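Extracellular solute-binding protein family 1 (Pseudothermotoga lettingae, PDB 5CI5) binds the sugar alpha-D-tagatopyranose between its lobes and probably delivers sugars of this kind to an ABC transporter for uptake. Local coordinates at residues A[80-86]-A[300-306]; A[184-188]-A[386-390]; A[222-227]-A[397-401]. All blocks are in the same frame, centred on the assembly; numbering follows the deposited sequence.

Interaction 1. Residues A[80-86]-A[300-306]; sequences DLAFADL and GWALVIP. With T6T (alpha-D-tagatopyranose), chain C.
Asp-85, the last residue of strand 81-85, and Trp-301, its cross-strand neighbour on the antiparallel strand 298-304, both reach the sugar from the central sheet of one lobe of a periplasmic-binding-protein fold. They form a non-hydrogen-bonded pair, and the aspartate lies over a face of the indole: its CB stands 4.0 Å from the centroid of the Trp-301 six-membered ring, 16° off the normal, a CH-pi contact. Trp-301 CG sits anti to its carbonyl carbon (chi1 -64°), which lays the ring across strand 81-85 and brings NE1 to the ligand. Here the indole is met at its edge, NE1 donating to O2 of the tagatose over 2.9 Å. The side chains of Phe-83 and Trp-301 cross at about a right angle, but their ring planes are inclined by 37°, neither stacked nor edge-to-face, and Phe-83 CD2 touches Trp-301 CB at 3.5 Å; CE1 meets CD2 of Leu-303, which runs alongside. The opposite face of the sheet carries Ala-82, Ala-84, Ala-302 and Val-304, with Ala-84 CB against CG1 of the valine at 3.8 Å and helix 62-75 packed on Ala-82. Four backbone bonds knit the Ala-82 to Val-304 and Ala-84 to Ala-302 pairs, and Leu-86 N adds a fifth to Gly-300 O. At Gly-300 a CB would run into Leu-86 CD1 and, at these backbone angles, into the preceding carbonyl oxygen. Further ligand bonds come from Gln-32, Tyr-135, Asp-137, Arg-139 and Arg-370. Asp-85 OD2 accepts from O5 at 2.7 Å; OD1, which Gly-87 N also bonds, accepts at 2.6 Å from O4, which itself receives Gly-300 N at 3.0 Å.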
loop_
_atom_site.group_PDB
_atom_site.type_symbol
_atom_site.label_atom_id
_atom_site.label_comp_id
_atom_site.label_asym_id
_atom_site.label_seq_id
_atom_site.Cartn_x
_atom_site.Cartn_y
_atom_site.Cartn_z
ATOM N N ASP A 80 -16.896 -12.248 -9.328
ATOM C CA ASP A 80 -16.191 -13.284 -10.063
ATOM C C ASP A 80 -14.692 -13.000 -10.125
ATOM O O ASP A 80 -13.896 -13.926 -10.226
ATOM C CB ASP A 80 -16.751 -13.393 -11.469
ATOM C CG ASP A 80 -18.235 -13.665 -11.460
ATOM O OD1 ASP A 80 -18.623 -14.639 -10.803
ATOM O OD2 ASP A 80 -19.011 -12.901 -12.071
ATOM N N LEU A 81 -14.326 -11.715 -10.093
ATOM C CA LEU A 81 -12.933 -11.269 -10.069
ATOM C C LEU A 81 -12.846 -10.132 -9.067
ATOM O O LEU A 81 -13.689 -9.251 -9.089
ATOM C CB LEU A 81 -12.467 -10.803 -11.455
ATOM C CG LEU A 81 -10.964 -10.597 -11.621
ATOM C CD1 LEU A 81 -10.185 -11.875 -11.501
ATOM C CD2 LEU A 81 -10.695 -9.914 -12.984
ATOM N N ALA A 82 -11.875 -10.182 -8.151
ATOM C CA ALA A 82 -11.789 -9.194 -7.063
ATOM C C ALA A 82 -10.370 -8.739 -6.858
ATOM O O ALA A 82 -9.448 -9.533 -6.924
ATOM C CB ALA A 82 -12.306 -9.764 -5.724
ATOM N N PHE A 83 -10.221 -7.448 -6.599
ATOM C CA PHE A 83 -8.990 -6.908 -6.068
ATOM C C PHE A 83 -8.731 -7.484 -4.676
ATOM O O PHE A 83 -9.641 -7.567 -3.861
ATOM C CB PHE A 83 -9.077 -5.387 -5.997
ATOM C CG PHE A 83 -8.500 -4.688 -7.200
ATOM C CD1 PHE A 83 -8.950 -4.966 -8.488
ATOM C CD2 PHE A 83 -7.499 -3.730 -7.032
ATOM C CE1 PHE A 83 -8.393 -4.326 -9.583
ATOM C CE2 PHE A 83 -6.943 -3.099 -8.116
ATOM C CZ PHE A 83 -7.385 -3.391 -9.395
ATOM N N ALA A 84 -7.481 -7.837 -4.411
ATOM C CA ALA A 84 -7.067 -8.292 -3.083
ATOM C C ALA A 84 -5.676 -7.726 -2.819
ATOM O O ALA A 84 -4.784 -7.781 -3.681
ATOM C CB ALA A 84 -7.074 -9.809 -2.971
ATOM N N ASP A 85 -5.497 -7.163 -1.641
ATOM C CA ASP A 85 -4.225 -6.532 -1.239
ATOM C C ASP A 85 -3.075 -7.549 -1.228
ATOM O O ASP A 85 -3.196 -8.644 -0.707
ATOM C CB ASP A 85 -4.431 -5.880 0.135
ATOM C CG ASP A 85 -3.431 -4.815 0.448
ATOM O OD1 ASP A 85 -2.227 -4.965 0.113
ATOM O OD2 ASP A 85 -3.862 -3.802 1.054
ATOM N N LEU A 86 -1.945 -7.171 -1.822
ATOM C CA LEU A 86 -0.749 -7.995 -1.741
ATOM C C LEU A 86 -0.256 -8.157 -0.301
ATOM O O LEU A 86 0.533 -9.067 -0.003
ATOM C CB LEU A 86 0.350 -7.407 -2.623
ATOM C CG LEU A 86 0.076 -7.382 -4.134
ATOM C CD1 LEU A 86 1.350 -6.923 -4.841
ATOM C CD2 LEU A 86 -0.391 -8.734 -4.673
ATOM N N GLY A 300 0.651 -3.316 -3.066
ATOM C CA GLY A 300 -0.033 -3.458 -4.333
ATOM C C GLY A 300 -1.308 -4.274 -4.206
ATOM O O GLY A 300 -1.780 -4.552 -3.081
ATOM N N TRP A 301 -1.856 -4.660 -5.361
ATOM C CA TRP A 301 -3.111 -5.409 -5.434
ATOM C C TRP A 301 -3.010 -6.517 -6.471
ATOM O O TRP A 301 -2.394 -6.330 -7.517
ATOM C CB TRP A 301 -4.287 -4.492 -5.774
ATOM C CG TRP A 301 -4.499 -3.511 -4.686
ATOM C CD1 TRP A 301 -3.777 -2.379 -4.471
ATOM C CD2 TRP A 301 -5.428 -3.611 -3.600
ATOM N NE1 TRP A 301 -4.193 -1.765 -3.318
ATOM C CE2 TRP A 301 -5.209 -2.502 -2.770
ATOM C CE3 TRP A 301 -6.415 -4.540 -3.246
ATOM C CZ2 TRP A 301 -5.964 -2.268 -1.620
ATOM C CZ3 TRP A 301 -7.152 -4.310 -2.103
ATOM C CH2 TRP A 301 -6.906 -3.195 -1.291
ATOM N N ALA A 302 -3.611 -7.662 -6.145
ATOM C CA ALA A 302 -3.765 -8.793 -7.050
ATOM C C ALA A 302 -5.223 -8.960 -7.450
ATOM O O ALA A 302 -6.126 -8.488 -6.762
ATOM C CB ALA A 302 -3.269 -10.092 -6.405
ATOM N N LEU A 303 -5.420 -9.625 -8.579
ATOM C CA LEU A 303 -6.721 -10.071 -9.030
ATOM C C LEU A 303 -6.909 -11.528 -8.599
ATOM O O LEU A 303 -6.050 -12.368 -8.854
ATOM C CB LEU A 303 -6.857 -9.943 -10.546
ATOM C CG LEU A 303 -6.554 -8.562 -11.087
ATOM C CD1 LEU A 303 -6.465 -8.590 -12.607
ATOM C CD2 LEU A 303 -7.618 -7.585 -10.644
ATOM N N VAL A 304 -8.017 -11.800 -7.921
ATOM C CA VAL A 304 -8.320 -13.157 -7.441
ATOM C C VAL A 304 -9.705 -13.582 -7.923
ATOM O O VAL A 304 -10.548 -12.748 -8.199
ATOM C CB VAL A 304 -8.253 -13.289 -5.894
ATOM C CG1 VAL A 304 -6.907 -12.781 -5.400
ATOM C CG2 VAL A 304 -9.394 -12.556 -5.204
ATOM N N ILE A 305 -9.904 -14.892 -8.022
ATOM C CA ILE A 305 -11.162 -15.487 -8.472
ATOM C C ILE A 305 -11.723 -16.336 -7.351
ATOM O O ILE A 305 -11.100 -17.325 -6.982
ATOM C CB ILE A 305 -10.946 -16.351 -9.721
ATOM C CG1 ILE A 305 -10.433 -15.486 -10.877
ATOM C CG2 ILE A 305 -12.241 -17.075 -10.110
ATOM C CD1 ILE A 305 -9.976 -16.282 -12.061
ATOM N N PRO A 306 -12.894 -15.971 -6.807
ATOM C CA PRO A 306 -13.438 -16.774 -5.716
ATOM C C PRO A 306 -13.769 -18.195 -6.181
ATOM O O PRO A 306 -14.255 -18.393 -7.289
ATOM C CB PRO A 306 -14.704 -16.002 -5.301
ATOM C CG PRO A 306 -14.409 -14.590 -5.708
ATOM C CD PRO A 306 -13.710 -14.763 -7.035
HETATM O O3 T6T C . 0.288 -0.377 -1.041
HETATM C C3 T6T C . -1.079 -0.662 -1.320
HETATM C C4 T6T C . -1.566 -1.731 -0.341
HETATM O O4 T6T C . -0.701 -2.873 -0.395
HETATM C C5 T6T C . -1.579 -1.125 1.045
HETATM O O5 T6T C . -2.038 -2.085 2.000
HETATM C C6 T6T C . -2.448 0.128 1.067
HETATM O O6 T6T C . -1.922 1.073 0.137
HETATM C C2 T6T C . -1.885 0.592 -1.211
HETATM O O2 T6T C . -3.222 0.343 -1.662
HETATM C C1 T6T C . -1.284 1.723 -2.074
HETATM O O1 T6T C . -1.118 1.381 -3.401
#

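Interaction 2. Residues A[184-188]-A[386-390]; sequences VSGTK and MVQRV
A single hydrogen bond ties Gln-388 to the backbone of Gly-186: the amide NE2 donates to Gly-186 O over 2.8 Å with an N-H...O angle of 161°. The geometry is favourable at both ends, since the donor sits on a lone pair in the carbonyl plane and the acceptor lies almost within the amide plane of the glutamine. The bend at chi2 (-138°) swings the amide so that NE2 points at Gly-186 O and OE1 at the methylenes of Lys-188. Two further polar bonds flank this one: Lys-188 NZ forms a salt bridge with Glu-381, and Tyr-229 of helix 220-234 donates its hydroxyl to Ser-185 O. In the solute-binding-protein fold the contact thus joins helix 376-391 to the loop leading into helix 190-202, which begins at Glu-190, a residue of the sugar pocket.

The other contacts are unbonded. The aliphatic part of Lys-188 crosses the glutamine at about a right angle, with CG and CD each 3.5 Å from Gln-388 OE1; beyond CD the chain turns away from the amide. With an alanine here in place of Gln-388, the carbonyl of Gly-186 would probably lose this donor and the methylenes of Lys-188 the amide they cross. Val-387 points toward the loop but approaches it loosely, its CG1 4.4 Å from Gly-186 CA and 4.3 Å from Ser-185 O, and Tyr-229 touches this valine as well.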
loop_
_atom_site.group_PDB
_atom_site.type_symbol
_atom_site.label_atom_id
_atom_site.label_comp_id
_atom_site.label_asym_id
_atom_site.label_seq_id
_atom_site.Cartn_x
_atom_site.Cartn_y
_atom_site.Cartn_z
ATOM N N VAL A 184 1.498 11.730 10.257
ATOM C CA VAL A 184 1.595 10.423 10.920
ATOM C C VAL A 184 0.246 9.699 10.856
ATOM O O VAL A 184 -0.755 10.257 11.285
ATOM C CB VAL A 184 2.009 10.581 12.405
ATOM C CG1 VAL A 184 2.016 9.251 13.135
ATOM C CG2 VAL A 184 3.376 11.278 12.526
ATOM N N SER A 185 0.202 8.488 10.296
ATOM C CA SER A 185 -1.068 7.737 10.247
ATOM C C SER A 185 -1.296 7.056 11.586
ATOM O O SER A 185 -0.483 6.244 12.032
ATOM C CB SER A 185 -1.082 6.703 9.113
ATOM O OG SER A 185 -0.903 7.327 7.852
ATOM N N GLY A 186 -2.429 7.378 12.210
ATOM C CA GLY A 186 -2.808 6.760 13.470
ATOM C C GLY A 186 -4.245 6.297 13.554
ATOM O O GLY A 186 -4.793 6.133 14.642
ATOM N N THR A 187 -4.856 6.087 12.396
ATOM C CA THR A 187 -6.209 5.553 12.260
ATOM C C THR A 187 -6.235 4.029 12.441
ATOM O O THR A 187 -5.197 3.359 12.377
ATOM C CB THR A 187 -6.753 5.915 10.860
ATOM O OG1 THR A 187 -5.741 5.606 9.880
ATOM C CG2 THR A 187 -7.074 7.406 10.765
ATOM N N LYS A 188 -7.430 3.471 12.643
ATOM C CA LYS A 188 -7.572 2.014 12.665
ATOM C C LYS A 188 -7.681 1.465 11.238
ATOM O O LYS A 188 -8.692 0.875 10.824
ATOM C CB LYS A 188 -8.776 1.604 13.503
ATOM C CG LYS A 188 -8.614 1.874 15.004
ATOM C CD LYS A 188 -7.420 1.100 15.617
ATOM C CE LYS A 188 -7.520 -0.413 15.459
ATOM N NZ LYS A 188 -8.624 -1.004 16.266
HETATM N N MSE A 386 -2.024 -0.702 19.047
HETATM C CA MSE A 386 -0.813 -0.295 19.745
HETATM C C MSE A 386 -0.543 1.199 19.522
HETATM O O MSE A 386 -0.399 1.991 20.484
HETATM C CB MSE A 386 0.356 -1.147 19.254
HETATM C CG MSE A 386 1.660 -0.832 19.910
HETATM SE SE MSE A 386 3.108 -1.755 19.055
HETATM C CE MSE A 386 3.080 -0.827 17.350
ATOM N N VAL A 387 -0.498 1.600 18.252
ATOM C CA VAL A 387 -0.199 2.983 17.923
ATOM C C VAL A 387 -1.285 3.901 18.473
ATOM O O VAL A 387 -0.979 4.950 19.078
ATOM C CB VAL A 387 -0.057 3.164 16.406
ATOM C CG1 VAL A 387 0.052 4.644 16.028
ATOM C CG2 VAL A 387 1.153 2.398 15.913
ATOM N N GLN A 388 -2.542 3.522 18.286
ATOM C CA GLN A 388 -3.634 4.389 18.724
ATOM C C GLN A 388 -3.630 4.609 20.222
ATOM O O GLN A 388 -3.857 5.733 20.680
ATOM C CB GLN A 388 -5.011 3.828 18.347
ATOM C CG GLN A 388 -5.411 4.029 16.959
ATOM C CD GLN A 388 -6.890 4.430 16.836
ATOM O OE1 GLN A 388 -7.754 3.998 17.625
ATOM N NE2 GLN A 388 -7.174 5.275 15.862
ATOM N N ARG A 389 -3.358 3.562 20.990
ATOM C CA ARG A 389 -3.456 3.646 22.444
ATOM C C ARG A 389 -2.362 4.571 22.966
ATOM O O ARG A 389 -2.552 5.270 23.951
ATOM C CB ARG A 389 -3.377 2.250 23.072
ATOM C CG ARG A 389 -4.625 1.387 22.802
ATOM C CD ARG A 389 -5.517 1.242 24.028
ATOM N NE ARG A 389 -5.321 -0.029 24.703
ATOM C CZ ARG A 389 -5.654 -0.258 25.969
ATOM N NH1 ARG A 389 -6.203 0.703 26.708
ATOM N NH2 ARG A 389 -5.438 -1.448 26.495
ATOM N N VAL A 390 -1.220 4.592 22.294
ATOM C CA VAL A 390 -0.176 5.540 22.651
ATOM C C VAL A 390 -0.614 6.964 22.299
ATOM O O VAL A 390 -0.493 7.883 23.125
ATOM C CB VAL A 390 1.161 5.193 21.960
ATOM C CG1 VAL A 390 2.175 6.310 22.178
ATOM C CG2 VAL A 390 1.662 3.880 22.480
#

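Interaction 3. Residues A[222-227]-A[397-401]; sequences GLKALK and PEEAI
Pro-397, the first residue of its helix, is the bump that helix 220-234 receives. Its CB rests among three side chains, 3.8 Å from both Leu-226 CD2 and Lys-227 CG and 3.9 Å from Leu-223 CD1. The two leucines share a torsion, CG anti to the backbone N (chi1 179° in each), which projects their branched ends toward helix 397-413. Leu-226 CD2 reaches in between the proline and Ile-401, coming to 4.1 Å from Ile-401 CB. Ile-401 answers from its own helix: its CD1 lies 3.5 Å from the carbonyl carbon of Gly-222, against a backbone that bears no side chain at this point. At the border the packing turns polar. Lys-227, extended beyond CG, passes the proline ring and ends in a salt bridge to Glu-398, NZ to OE2 at 2.8 Å, approaching the syn side of that oxygen but 30° out of the carboxylate plane. Tyr-196 and Met-386, from helices 190-202 and 376-391, close the inner side upon Leu-226 and Ile-401. With 10.0 Å and 118° between the axes of segments 222-227 and 397-401, this is a steeply crossed helix pair, packing a proline-led helix start onto helix 220-234 in the solute-binding-protein fold.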
loop_
_atom_site.group_PDB
_atom_site.type_symbol
_atom_site.label_atom_id
_atom_site.label_comp_id
_atom_site.label_asym_id
_atom_site.label_seq_id
_atom_site.Cartn_x
_atom_site.Cartn_y
_atom_site.Cartn_z
ATOM N N GLY A 222 12.147 -1.760 18.158
ATOM C CA GLY A 222 10.716 -1.581 17.977
ATOM C C GLY A 222 10.154 -0.516 18.890
ATOM O O GLY A 222 9.207 0.208 18.532
ATOM N N LEU A 223 10.735 -0.408 20.082
ATOM C CA LEU A 223 10.314 0.626 21.022
ATOM C C LEU A 223 10.746 2.007 20.527
ATOM O O LEU A 223 9.971 2.962 20.558
ATOM C CB LEU A 223 10.901 0.354 22.413
ATOM C CG LEU A 223 10.536 1.413 23.452
ATOM C CD1 LEU A 223 9.043 1.330 23.801
ATOM C CD2 LEU A 223 11.375 1.265 24.732
ATOM N N LYS A 224 11.996 2.106 20.066
ATOM C CA LYS A 224 12.525 3.341 19.529
ATOM C C LYS A 224 11.635 3.827 18.367
ATOM O O LYS A 224 11.277 5.005 18.291
ATOM C CB LYS A 224 13.971 3.147 19.066
ATOM C CG LYS A 224 14.659 4.423 18.667
ATOM C CD LYS A 224 16.047 4.176 18.148
ATOM C CE LYS A 224 16.735 5.477 17.799
ATOM N NZ LYS A 224 18.100 5.202 17.280
ATOM N N ALA A 225 11.286 2.907 17.472
ATOM C CA ALA A 225 10.401 3.218 16.336
ATOM C C ALA A 225 9.034 3.681 16.808
ATOM O O ALA A 225 8.504 4.659 16.305
ATOM C CB ALA A 225 10.259 1.990 15.437
ATOM N N LEU A 226 8.454 2.979 17.773
ATOM C CA LEU A 226 7.147 3.361 18.293
ATOM C C LEU A 226 7.167 4.761 18.924
ATOM O O LEU A 226 6.268 5.567 18.695
ATOM C CB LEU A 226 6.647 2.329 19.315
ATOM C CG LEU A 226 5.288 2.634 19.938
ATOM C CD1 LEU A 226 4.182 2.846 18.896
ATOM C CD2 LEU A 226 4.880 1.534 20.924
ATOM N N LYS A 227 8.192 5.033 19.715
ATOM C CA LYS A 227 8.315 6.338 20.372
ATOM C C LYS A 227 8.509 7.467 19.354
ATOM O O LYS A 227 7.843 8.494 19.450
ATOM C CB LYS A 227 9.470 6.322 21.374
ATOM C CG LYS A 227 9.132 5.539 22.603
ATOM C CD LYS A 227 10.169 5.679 23.716
ATOM C CE LYS A 227 9.659 4.952 24.954
ATOM N NZ LYS A 227 10.504 5.200 26.149
ATOM N N PRO A 397 4.326 3.786 25.513
ATOM C CA PRO A 397 4.829 2.923 24.438
ATOM C C PRO A 397 5.255 1.533 24.967
ATOM O O PRO A 397 4.948 0.515 24.341
ATOM C CB PRO A 397 6.008 3.725 23.875
ATOM C CG PRO A 397 5.595 5.176 24.116
ATOM C CD PRO A 397 4.885 5.155 25.443
ATOM N N GLU A 398 5.895 1.484 26.132
ATOM C CA GLU A 398 6.342 0.219 26.686
ATOM C C GLU A 398 5.156 -0.707 26.970
ATOM O O GLU A 398 5.190 -1.899 26.657
ATOM C CB GLU A 398 7.144 0.443 27.966
ATOM C CG GLU A 398 8.566 0.981 27.741
ATOM C CD GLU A 398 8.654 2.487 27.639
ATOM O OE1 GLU A 398 7.619 3.179 27.464
ATOM O OE2 GLU A 398 9.796 2.975 27.703
ATOM N N GLU A 399 4.105 -0.156 27.585
ATOM C CA GLU A 399 2.916 -0.956 27.875
ATOM C C GLU A 399 2.242 -1.442 26.580
ATOM O O GLU A 399 1.788 -2.586 26.479
ATOM C CB GLU A 399 1.924 -0.147 28.713
ATOM C CG GLU A 399 2.398 0.197 30.111
ATOM C CD GLU A 399 1.573 1.308 30.796
ATOM O OE1 GLU A 399 0.886 2.110 30.115
ATOM O OE2 GLU A 399 1.628 1.390 32.043
ATOM N N ALA A 400 2.183 -0.572 25.585
ATOM C CA ALA A 400 1.432 -0.876 24.363
ATOM C C ALA A 400 2.122 -1.973 23.560
ATOM O O ALA A 400 1.468 -2.862 23.006
ATOM C CB ALA A 400 1.269 0.379 23.527
ATOM N N ILE A 401 3.438 -1.872 23.436
ATOM C CA ILE A 401 4.208 -2.798 22.623
ATOM C C ILE A 401 4.260 -4.192 23.286
ATOM O O ILE A 401 4.214 -5.204 22.588
ATOM C CB ILE A 401 5.634 -2.211 22.349
ATOM C CG1 ILE A 401 6.285 -2.864 21.122
ATOM C CG2 ILE A 401 6.515 -2.310 23.588
ATOM C CD1 ILE A 401 7.532 -2.112 20.620
#

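In the fold
Three contacts in one chain illustrate how chemistry follows location. Interaction 1 is wholly buried, a strand pairing beside the sugar, where repeated backbone bonds hold the sheet and carboxylate and indole serve the ligand. Interactions 2 and 3 are partly buried, with centres about 27 and 34 Å from that of interaction 1; each depends on side chains, an amide-to-carbonyl bond in one and apolar packing edged by a salt bridge in the other. These two adjoin, their centres about 12 Å apart, and helices 376-391 and 397-413 follow each other in the chain: Val-390 CG2 packs on Ala-400 CB at 3.7 Å and on Pro-397 CA at 3.8 Å.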